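Local coordinates for protein phosphopantetheine adenylyltransferase (Archaeoglobus fulgidus, PDB 3DO8) that probably transfers an adenylyl group reversibly from ATP to 4'-phosphopantetheine, giving dephospho-CoA and pyrophosphate in coenzyme A biosynthesis, at residues A[37-40]-A[41-44]; A[49-52]-A[53-57]; A[60-63]-A[64-68]; A[100-103]-A[104-107]. One frame throughout, in Å; residues are numbered along the deposited sequence. Where two conformers were deposited one is given.

Contact 1: A[37-40]-A[41-44]; sequences SDRM and ARAR
With CG anti to the carbonyl carbon (chi1 -79°) and a bend at chi3 (-73°), Arg-42 folds back over Asp-38 and Arg-39, one turn earlier in helix 38-44. The flat group comes to rest with one face against the backbone: Asp-38 O lies 3.7 Å above the plane and over its centre, with Arg-39 N over the same face nearer the rim. At one end of the group, NH1 touches Asp-38 CB at 3.6 Å; at the other, NH2 meets Arg-39 CG, not its guanidinium, at 4.0 Å. The guanidinium planes of Arg-39 and Arg-42 are turned 78° apart, so the two do not stack.

The backbone beneath is a textbook helix start. Ser-37 is the N-cap, and its OG accepts from Met-40 N in a 3.3 Å capping bond. Ala-41 N donates to Ser-37 O at 2.9 Å, and Arg-42 N to Asp-38 O at 3.1 Å. The buried Ala-41 touches Thr-8 and Ser-47 with its side chain, while Met-40 lies on Ile-75, which sets this short helix, following strand 31-36, against strand 71-75 of the parallel sheet.

The carboxylate of Asp-38 turns elsewhere: OD1 accepts from Phe-51 N and forms a salt bridge with Arg-54. Asp-38 OD2 and Arg-42 NH1 stay 4.7 Å apart, too far for a salt bridge, so any attraction is probably a weak, longer-range one; within this stretch Arg-42 meets the helix start through packing of its face on the peptide.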
loop_
_atom_site.group_PDB
_atom_site.type_symbol
_atom_site.label_atom_id
_atom_site.label_comp_id
_atom_site.label_asym_id
_atom_site.label_seq_id
_atom_site.Cartn_x
_atom_site.Cartn_y
_atom_site.Cartn_z
ATOM N N SER A 37 1.024 -0.997 -23.905
ATOM C CA SER A 37 1.370 -0.886 -25.319
ATOM C C SER A 37 1.104 0.544 -25.831
ATOM O O SER A 37 0.344 1.313 -25.215
ATOM C CB SER A 37 0.513 -1.888 -26.106
ATOM O OG SER A 37 -0.813 -1.410 -26.129
ATOM N N ASP A 38 1.693 0.896 -26.970
ATOM C CA ASP A 38 1.426 2.209 -27.586
ATOM C C ASP A 38 -0.075 2.431 -27.816
ATOM O O ASP A 38 -0.605 3.505 -27.546
ATOM C CB ASP A 38 2.167 2.328 -28.916
ATOM C CG ASP A 38 3.663 2.410 -28.749
ATOM O OD1 ASP A 38 4.118 2.581 -27.607
ATOM O OD2 ASP A 38 4.385 2.280 -29.758
ATOM N N ARG A 39 -0.758 1.396 -28.279
ATOM C CA ARG A 39 -2.199 1.501 -28.564
ATOM C C ARG A 39 -2.960 1.959 -27.338
ATOM O O ARG A 39 -3.732 2.917 -27.363
ATOM C CB ARG A 39 -2.754 0.156 -28.989
ATOM C CG ARG A 39 -2.737 -0.097 -30.461
ATOM C CD ARG A 39 -3.850 -1.089 -30.848
ATOM N NE ARG A 39 -3.422 -1.993 -31.921
ATOM C CZ ARG A 39 -3.097 -1.618 -33.164
ATOM N NH1 ARG A 39 -3.127 -0.332 -33.536
ATOM N NH2 ARG A 39 -2.721 -2.545 -34.046
ATOM N N MET A 40 -2.671 1.271 -26.243
ATOM C CA MET A 40 -3.322 1.476 -24.974
ATOM C C MET A 40 -2.959 2.810 -24.322
ATOM O O MET A 40 -3.801 3.470 -23.695
ATOM C CB MET A 40 -2.879 0.319 -24.092
ATOM C CG MET A 40 -3.651 0.091 -22.856
ATOM S SD MET A 40 -3.797 -1.703 -22.619
ATOM C CE MET A 40 -5.194 -1.822 -23.813
ATOM N N ALA A 41 -1.692 3.200 -24.442
ATOM C CA ALA A 41 -1.233 4.454 -23.878
ATOM C C ALA A 41 -1.978 5.638 -24.514
ATOM O O ALA A 41 -2.384 6.568 -23.820
ATOM C CB ALA A 41 0.261 4.590 -24.094
ATOM N N ARG A 42 -2.159 5.568 -25.829
ATOM C CA ARG A 42 -2.789 6.637 -26.620
ATOM C C ARG A 42 -4.270 6.895 -26.298
ATOM O O ARG A 42 -4.772 8.014 -26.518
ATOM C CB ARG A 42 -2.684 6.312 -28.105
ATOM C CG ARG A 42 -1.341 6.610 -28.728
ATOM C CD ARG A 42 -1.453 6.634 -30.262
ATOM N NE ARG A 42 -1.622 5.290 -30.836
ATOM C CZ ARG A 42 -0.620 4.466 -31.164
ATOM N NH1 ARG A 42 0.649 4.830 -30.987
ATOM N NH2 ARG A 42 -0.886 3.265 -31.676
ATOM N N ALA A 43 -4.972 5.871 -25.812
ATOM C CA ALA A 43 -6.375 6.023 -25.407
ATOM C C ALA A 43 -6.511 6.804 -24.101
ATOM O O ALA A 43 -7.570 7.350 -23.804
ATOM C CB ALA A 43 -7.045 4.660 -25.271
ATOM N N ARG A 44 -5.448 6.849 -23.309
ATOM C CA ARG A 44 -5.500 7.513 -22.016
ATOM C C ARG A 44 -4.912 8.918 -22.120
ATOM O O ARG A 44 -5.538 9.885 -21.678
ATOM C CB ARG A 44 -4.758 6.686 -20.957
ATOM C CG ARG A 44 -5.246 5.222 -20.819
ATOM C CD ARG A 44 -4.894 4.609 -19.441
ATOM N NE ARG A 44 -5.853 3.575 -18.979
ATOM C CZ ARG A 44 -7.028 3.814 -18.367
ATOM N NH1 ARG A 44 -7.459 5.058 -18.138
ATOM N NH2 ARG A 44 -7.797 2.794 -17.987
#

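Contact 2: A[49-52]-A[53-57]; sequences LPFA and IRAEN
Leu-49 and Pro-50 lead into helix 51-66 with Pro-50 at the N-cap, and the first turn closes with Arg-54 N donating to Pro-50 O at 3.0 Å and Ala-55 N to Phe-51 O at 2.8 Å. Arg-54 carries much of the side-chain contact. Its CG sits anti to the carbonyl carbon and the chain bends at chi3 (-74°), which swings the guanidinium back past the helix start. There NE donates to Leu-49 O over 2.9 Å; the oxygen lies practically in the guanidinium plane, yet NE stands above the carbonyl plane. Phe-51 CA covers one face of the group, 3.4 Å from Arg-54 NH2, and Leu-49 CB presses on Arg-54 CG at 3.6 Å.

In the nucleotidyltransferase fold of this family, a parallel sheet flanked by helices, the arginine joins this helix to the C-terminal ends of strands 3-7 and 31-36. NH1 donates to Thr-8 O, while NH2 donates to Thr-36 O and makes a salt bridge with Asp-38. With an alanine here the guanidinium is gone, and Leu-49 O would probably keep a water but lose its NE partner, while the Asp-38 carboxylate would lose its charged mate.

Farther round the helix, the Phe-51 ring takes Ala-55 CB over one face, offset toward the rim, with CZ 4.2 Å from that methyl; the ring also has a cation-pi contact with Lys-74. Pro-50 and Ile-53 lie side by side. Farther along, a water donates to both Ala-52 O, at 2.7 Å, and Glu-56 OE2, whose carboxylate also forms a salt bridge with Lys-59.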
loop_
_atom_site.group_PDB
_atom_site.type_symbol
_atom_site.label_atom_id
_atom_site.label_comp_id
_atom_site.label_asym_id
_atom_site.label_seq_id
_atom_site.Cartn_x
_atom_site.Cartn_y
_atom_site.Cartn_z
ATOM N N LEU A 49 6.052 8.771 -26.228
ATOM C CA LEU A 49 7.164 7.834 -26.054
ATOM C C LEU A 49 6.733 6.425 -26.428
ATOM O O LEU A 49 5.715 5.941 -25.882
ATOM C CB LEU A 49 7.653 7.809 -24.598
ATOM C CG LEU A 49 8.101 9.136 -23.976
ATOM C CD1 LEU A 49 8.561 8.887 -22.529
ATOM C CD2 LEU A 49 9.174 9.835 -24.835
ATOM N N PRO A 50 7.481 5.764 -27.327
ATOM C CA PRO A 50 7.201 4.357 -27.634
ATOM C C PRO A 50 7.295 3.464 -26.402
ATOM O O PRO A 50 8.016 3.786 -25.450
ATOM C CB PRO A 50 8.303 3.982 -28.606
ATOM C CG PRO A 50 8.662 5.277 -29.283
ATOM C CD PRO A 50 8.605 6.267 -28.149
ATOM N N PHE A 51 6.564 2.346 -26.446
ATOM C CA PHE A 51 6.644 1.328 -25.411
ATOM C C PHE A 51 8.087 1.021 -25.016
ATOM O O PHE A 51 8.409 1.013 -23.835
ATOM C CB PHE A 51 5.927 0.051 -25.875
ATOM C CG PHE A 51 6.231 -1.142 -25.021
ATOM C CD1 PHE A 51 5.521 -1.352 -23.854
ATOM C CD2 PHE A 51 7.245 -2.032 -25.366
ATOM C CE1 PHE A 51 5.803 -2.437 -23.053
ATOM C CE2 PHE A 51 7.561 -3.103 -24.539
ATOM C CZ PHE A 51 6.834 -3.298 -23.384
ATOM N N ALA A 52 8.956 0.745 -25.986
ATOM C CA ALA A 52 10.329 0.374 -25.686
ATOM C C ALA A 52 11.044 1.430 -24.836
ATOM O O ALA A 52 11.824 1.092 -23.941
ATOM C CB ALA A 52 11.120 0.076 -26.994
ATOM N N ILE A 53 10.764 2.708 -25.107
ATOM C CA ILE A 53 11.422 3.796 -24.379
ATOM C C ILE A 53 10.857 3.891 -22.955
ATOM O O ILE A 53 11.607 4.020 -21.988
ATOM C CB ILE A 53 11.250 5.138 -25.124
ATOM C CG1 ILE A 53 11.994 5.100 -26.459
ATOM C CG2 ILE A 53 11.682 6.321 -24.262
ATOM C CD1 ILE A 53 13.474 4.944 -26.370
ATOM N N ARG A 54 9.535 3.803 -22.822
ATOM C CA ARG A 54 8.887 3.819 -21.501
ATOM C C ARG A 54 9.345 2.634 -20.628
ATOM O O ARG A 54 9.680 2.803 -19.454
ATOM C CB ARG A 54 7.360 3.883 -21.644
ATOM C CG ARG A 54 6.914 5.198 -22.277
ATOM C CD ARG A 54 5.410 5.314 -22.448
ATOM N NE ARG A 54 4.890 4.493 -23.526
ATOM C CZ ARG A 54 4.142 3.409 -23.386
ATOM N NH1 ARG A 54 3.819 2.931 -22.192
ATOM N NH2 ARG A 54 3.728 2.794 -24.491
ATOM N N ALA A 55 9.372 1.447 -21.209
ATOM C CA ALA A 55 9.867 0.255 -20.503
ATOM C C ALA A 55 11.316 0.446 -20.056
ATOM O O ALA A 55 11.649 0.145 -18.915
ATOM C CB ALA A 55 9.715 -1.010 -21.370
ATOM N N GLU A 56 12.176 0.962 -20.935
ATOM C CA GLU A 56 13.582 1.191 -20.556
ATOM C C GLU A 56 13.725 2.254 -19.482
ATOM O O GLU A 56 14.554 2.138 -18.578
ATOM C CB GLU A 56 14.445 1.535 -21.785
ATOM C CG GLU A 56 14.766 0.353 -22.676
ATOM C CD GLU A 56 15.493 -0.792 -21.934
ATOM O OE1 GLU A 56 16.449 -0.521 -21.145
ATOM O OE2 GLU A 56 15.098 -1.957 -22.140
ATOM N N ASN A 57 12.886 3.283 -19.548
ATOM C CA ASN A 57 12.896 4.303 -18.502
ATOM C C ASN A 57 12.592 3.708 -17.139
ATOM O O ASN A 57 13.247 4.028 -16.141
ATOM C CB ASN A 57 11.941 5.447 -18.818
ATOM C CG ASN A 57 12.426 6.307 -19.992
ATOM O OD1 ASN A 57 13.613 6.243 -20.385
ATOM N ND2 ASN A 57 11.503 7.112 -20.577
HETATM O O HOH W 1 3.065 5.240 -26.691
HETATM O O HOH W 2 12.634 -1.526 -23.877
#

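Contact 3: A[60-63]-A[64-68]; sequences RYVM and RKYGF
Tyr-61 and Lys-65 cross obliquely one turn apart near the end of helix 51-66, with Lys-65 CG set against the ring 3.6 Å from CE1. In one of its two conformers, and so with less certainty, Arg-64 brings NH2 to the Tyr-61 ring edge, close to its plane. The ring and guanidinium planes are then 76° apart, and one face of the guanidinium rests over Tyr-61 CA.

Tyr-61 CE2 lies at the edge of the Tyr-66 ring, 4.2 Å from Tyr-66 CE2. A single water sits in both ring planes and bridges the hydroxyls, 2.6 Å from Tyr-61 OH and 2.7 Å from Tyr-66 OH, to which it donates. A leucine in place of Tyr-61 would probably leave this water with one anchor fewer and Lys-65 CG without its aromatic backing.

Val-62, with CG1 anti to the backbone N (chi1 174°), puts that methyl over the face of Phe-68 in a CH-pi contact, 4.2 Å from the ring centroid. Gly-67, where phi turns positive (76°), ends the helix, its N donating to Met-63 O at 2.9 Å.

The chemistry is thus divided: Val-62 and Phe-68 form an apolar seam that Val-62 carries on to Ile-20 and Ile-24 of helix 14-27, whereas the tyrosine hydroxyls share a water, and that of Tyr-66 is also hydrogen-bonded to Asp-21 of the same helix.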
loop_
_atom_site.group_PDB
_atom_site.type_symbol
_atom_site.label_atom_id
_atom_site.label_comp_id
_atom_site.label_asym_id
_atom_site.label_seq_id
_atom_site.Cartn_x
_atom_site.Cartn_y
_atom_site.Cartn_z
ATOM N N ARG A 60 15.606 1.415 -16.050
ATOM C CA ARG A 60 16.794 2.137 -15.604
ATOM C C ARG A 60 16.608 2.749 -14.240
ATOM O O ARG A 60 17.543 2.827 -13.430
ATOM C CB ARG A 60 17.184 3.222 -16.584
ATOM C CG ARG A 60 17.733 2.697 -17.851
ATOM C CD ARG A 60 18.451 3.822 -18.606
ATOM N NE ARG A 60 18.710 3.419 -19.985
ATOM C CZ ARG A 60 17.946 3.746 -21.023
ATOM N NH1 ARG A 60 16.848 4.487 -20.845
ATOM N NH2 ARG A 60 18.271 3.303 -22.229
ATOM N N TYR A 61 15.393 3.239 -14.008
ATOM C CA TYR A 61 15.042 3.855 -12.707
ATOM C C TYR A 61 15.148 2.810 -11.594
ATOM O O TYR A 61 15.784 3.027 -10.549
ATOM C CB TYR A 61 13.642 4.491 -12.743
ATOM C CG TYR A 61 13.221 4.894 -11.359
ATOM C CD1 TYR A 61 13.731 6.039 -10.775
ATOM C CD2 TYR A 61 12.367 4.092 -10.597
ATOM C CE1 TYR A 61 13.421 6.381 -9.507
ATOM C CE2 TYR A 61 12.021 4.435 -9.295
ATOM C CZ TYR A 61 12.562 5.602 -8.752
ATOM O OH TYR A 61 12.311 6.013 -7.475
ATOM N N VAL A 62 14.503 1.666 -11.805
ATOM C CA VAL A 62 14.562 0.576 -10.831
ATOM C C VAL A 62 16.000 0.066 -10.594
ATOM O O VAL A 62 16.397 -0.175 -9.451
ATOM C CB VAL A 62 13.586 -0.550 -11.191
ATOM C CG1 VAL A 62 13.778 -1.751 -10.245
ATOM C CG2 VAL A 62 12.125 0.020 -11.152
ATOM N N MET A 63 16.777 -0.097 -11.659
ATOM C CA MET A 63 18.180 -0.488 -11.496
ATOM C C MET A 63 18.927 0.522 -10.633
ATOM O O MET A 63 19.622 0.144 -9.688
ATOM C CB MET A 63 18.869 -0.649 -12.853
ATOM C CG MET A 63 20.344 -1.060 -12.747
ATOM S SD MET A 63 20.705 -2.649 -11.850
ATOM C CE MET A 63 20.128 -3.418 -13.131
ATOM N N ARG A 64 18.780 1.802 -10.980
ATOM C CA ARG A 64 19.476 2.901 -10.293
ATOM C C ARG A 64 19.166 2.984 -8.794
ATOM O O ARG A 64 20.082 3.165 -7.987
ATOM C CB ARG A 64 19.124 4.211 -10.996
ATOM C CG ARG A 64 19.906 5.421 -10.597
ATOM C CD ARG A 64 19.867 6.502 -11.703
ATOM N NE ARG A 64 18.513 6.947 -12.095
ATOM C CZ ARG A 64 17.819 6.514 -13.164
ATOM N NH1 ARG A 64 18.324 5.585 -13.969
ATOM N NH2 ARG A 64 16.593 7.016 -13.431
ATOM N N LYS A 65 17.889 2.816 -8.425
ATOM C CA LYS A 65 17.404 2.971 -7.033
ATOM C C LYS A 65 17.341 1.686 -6.229
ATOM O O LYS A 65 17.467 1.719 -5.012
ATOM C CB LYS A 65 16.034 3.654 -7.003
ATOM C CG LYS A 65 16.057 5.072 -7.480
ATOM C CD LYS A 65 16.866 5.977 -6.573
ATOM C CE LYS A 65 16.708 7.447 -6.948
ATOM N NZ LYS A 65 17.500 8.306 -6.000
ATOM N N TYR A 66 17.147 0.558 -6.898
ATOM C CA TYR A 66 16.923 -0.725 -6.222
ATOM C C TYR A 66 17.890 -1.833 -6.570
ATOM O O TYR A 66 17.869 -2.884 -5.917
ATOM C CB TYR A 66 15.495 -1.243 -6.445
ATOM C CG TYR A 66 14.470 -0.261 -5.929
ATOM C CD1 TYR A 66 14.056 -0.286 -4.594
ATOM C CD2 TYR A 66 13.924 0.738 -6.750
ATOM C CE1 TYR A 66 13.113 0.641 -4.105
ATOM C CE2 TYR A 66 13.006 1.651 -6.252
ATOM C CZ TYR A 66 12.632 1.630 -4.927
ATOM O OH TYR A 66 11.678 2.559 -4.481
ATOM N N GLY A 67 18.726 -1.609 -7.575
ATOM C CA GLY A 67 19.821 -2.530 -7.878
ATOM C C GLY A 67 19.422 -3.814 -8.571
ATOM O O GLY A 67 20.208 -4.776 -8.580
ATOM N N PHE A 68 18.237 -3.845 -9.208
ATOM C CA PHE A 68 17.915 -4.943 -10.129
ATOM C C PHE A 68 17.113 -4.467 -11.330
ATOM O O PHE A 68 16.534 -3.380 -11.312
ATOM C CB PHE A 68 17.195 -6.071 -9.398
ATOM C CG PHE A 68 15.811 -5.744 -8.978
ATOM C CD1 PHE A 68 14.730 -6.190 -9.721
ATOM C CD2 PHE A 68 15.550 -5.039 -7.810
ATOM C CE1 PHE A 68 13.421 -5.915 -9.318
ATOM C CE2 PHE A 68 14.228 -4.761 -7.426
ATOM C CZ PHE A 68 13.181 -5.247 -8.176
HETATM O O HOH W 3 10.678 4.341 -6.251
#

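Contact 4: A[100-103]-A[104-107]; sequences ALKI and NQKR
Helix 97-110 is the crossover of the beta-alpha-beta unit that links strand 89-92 to strand 116-121, and Lys-102, Gln-105 and Lys-106 meet along one flank of it. Unbroken i to i+4 bonds run beneath, among them Lys-106 N to Lys-102 O and Arg-107 N to Ile-103 O, both 2.9 Å. Ala-100 and Ile-103 pack on Leu-90 of strand 89-92; Leu-101 touches Asp-121 of the second subunit.

Ile-103 and Arg-107 run alongside each other in the same direction, with CG2 of the first 4.0 Å from CD of the second. The Arg-107 guanidinium ends in a salt bridge with Asp-86 and in bonds to Arg-113 O, Thr-82 O and Val-85 O, whereas Asn-104 ND2 donates to Ile-115 O.

The two lysines are likewise aligned, yet their ammonium nitrogens stay 4.9 Å apart, NZ of Lys-102 to NZ of Lys-106, and Lys-106 is paired with Glu-109, which probably eases the repulsion. Lys-102 crosses Gln-105 at about a right angle, and a water joins their ends, accepting from Lys-102 NZ at 2.8 Å and donating to Gln-105 OE1 at 2.7 Å.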
loop_
_atom_site.group_PDB
_atom_site.type_symbol
_atom_site.label_atom_id
_atom_site.label_comp_id
_atom_site.label_asym_id
_atom_site.label_seq_id
_atom_site.Cartn_x
_atom_site.Cartn_y
_atom_site.Cartn_z
ATOM N N ALA A 100 -8.779 -2.002 -10.536
ATOM C CA ALA A 100 -8.442 -3.076 -9.573
ATOM C C ALA A 100 -9.695 -3.760 -9.027
ATOM O O ALA A 100 -9.756 -4.973 -8.899
ATOM C CB ALA A 100 -7.654 -2.517 -8.418
ATOM N N LEU A 101 -10.693 -2.971 -8.655
ATOM C CA LEU A 101 -11.934 -3.575 -8.172
ATOM C C LEU A 101 -12.570 -4.449 -9.256
ATOM O O LEU A 101 -13.061 -5.536 -8.971
ATOM C CB LEU A 101 -12.923 -2.520 -7.717
ATOM C CG LEU A 101 -12.445 -1.683 -6.511
ATOM C CD1 LEU A 101 -13.451 -0.532 -6.310
ATOM C CD2 LEU A 101 -12.251 -2.524 -5.251
ATOM N N LYS A 102 -12.520 -3.971 -10.488
ATOM C CA LYS A 102 -13.043 -4.723 -11.654
ATOM C C LYS A 102 -12.280 -6.051 -11.865
ATOM O O LYS A 102 -12.882 -7.113 -12.154
ATOM C CB LYS A 102 -13.023 -3.856 -12.923
ATOM C CG LYS A 102 -13.532 -4.519 -14.178
ATOM C CD LYS A 102 -14.991 -4.780 -14.102
ATOM C CE LYS A 102 -15.599 -4.935 -15.493
ATOM N NZ LYS A 102 -17.070 -5.077 -15.385
ATOM N N ILE A 103 -10.965 -5.966 -11.745
ATOM C CA ILE A 103 -10.102 -7.152 -11.801
ATOM C C ILE A 103 -10.586 -8.229 -10.798
ATOM O O ILE A 103 -10.769 -9.386 -11.164
ATOM C CB ILE A 103 -8.621 -6.795 -11.622
ATOM C CG1 ILE A 103 -8.069 -6.085 -12.891
ATOM C CG2 ILE A 103 -7.806 -8.038 -11.281
ATOM C CD1 ILE A 103 -6.764 -5.280 -12.712
ATOM N N ASN A 104 -10.821 -7.842 -9.541
ATOM C CA ASN A 104 -11.261 -8.820 -8.546
ATOM C C ASN A 104 -12.670 -9.334 -8.843
ATOM O O ASN A 104 -12.951 -10.507 -8.630
ATOM C CB ASN A 104 -11.174 -8.271 -7.120
ATOM C CG ASN A 104 -9.814 -8.501 -6.508
ATOM O OD1 ASN A 104 -9.049 -9.380 -6.997
ATOM N ND2 ASN A 104 -9.502 -7.783 -5.435
ATOM N N GLN A 105 -13.532 -8.472 -9.392
ATOM C CA GLN A 105 -14.906 -8.897 -9.739
ATOM C C GLN A 105 -14.846 -9.989 -10.789
ATOM O O GLN A 105 -15.493 -11.055 -10.649
ATOM C CB GLN A 105 -15.743 -7.727 -10.233
ATOM C CG GLN A 105 -16.133 -6.801 -9.133
ATOM C CD GLN A 105 -16.701 -5.486 -9.612
ATOM O OE1 GLN A 105 -16.830 -5.239 -10.818
ATOM N NE2 GLN A 105 -17.047 -4.623 -8.660
ATOM N N LYS A 106 -14.008 -9.755 -11.808
ATOM C CA LYS A 106 -13.855 -10.741 -12.884
ATOM C C LYS A 106 -13.149 -12.006 -12.414
ATOM O O LYS A 106 -13.486 -13.107 -12.851
ATOM C CB LYS A 106 -13.137 -10.164 -14.100
ATOM C CG LYS A 106 -13.950 -9.168 -14.843
ATOM C CD LYS A 106 -15.043 -9.882 -15.604
ATOM C CE LYS A 106 -16.011 -8.950 -16.172
ATOM N NZ LYS A 106 -17.135 -9.759 -16.725
ATOM N N ARG A 107 -12.135 -11.857 -11.577
ATOM C CA ARG A 107 -11.504 -13.040 -11.005
ATOM C C ARG A 107 -12.554 -13.879 -10.277
ATOM O O ARG A 107 -12.595 -15.102 -10.442
ATOM C CB ARG A 107 -10.348 -12.664 -10.087
ATOM C CG ARG A 107 -9.125 -12.211 -10.871
ATOM C CD ARG A 107 -7.978 -11.812 -9.981
ATOM N NE ARG A 107 -7.400 -12.939 -9.237
ATOM C CZ ARG A 107 -6.381 -13.707 -9.623
ATOM N NH1 ARG A 107 -5.781 -13.521 -10.784
ATOM N NH2 ARG A 107 -5.933 -14.673 -8.815
HETATM O O HOH W 4 -17.530 -6.571 -13.065
#

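In the fold
From the N terminus, all four contacts follow one another in series. Each is local to a continuous stretch, so none encloses a long loop, and none nests in or crosses another. Contact 1 opens the short helix after strand 31-36; contact 2 opens the next helix, and the two touch, as the carboxylate of Asp-38 accepts from Phe-51 N and pairs with Arg-54, tying the two helix starts together. Contact 3 lies farther along helix 51-66, about 15 Å from contact 2 between centres, and covers the end of that helix, ahead of strand 71-75. Contact 4 stands apart on helix 97-110, across the chain's centre from contacts 2 and 3, beside strands 89-92 and 116-121.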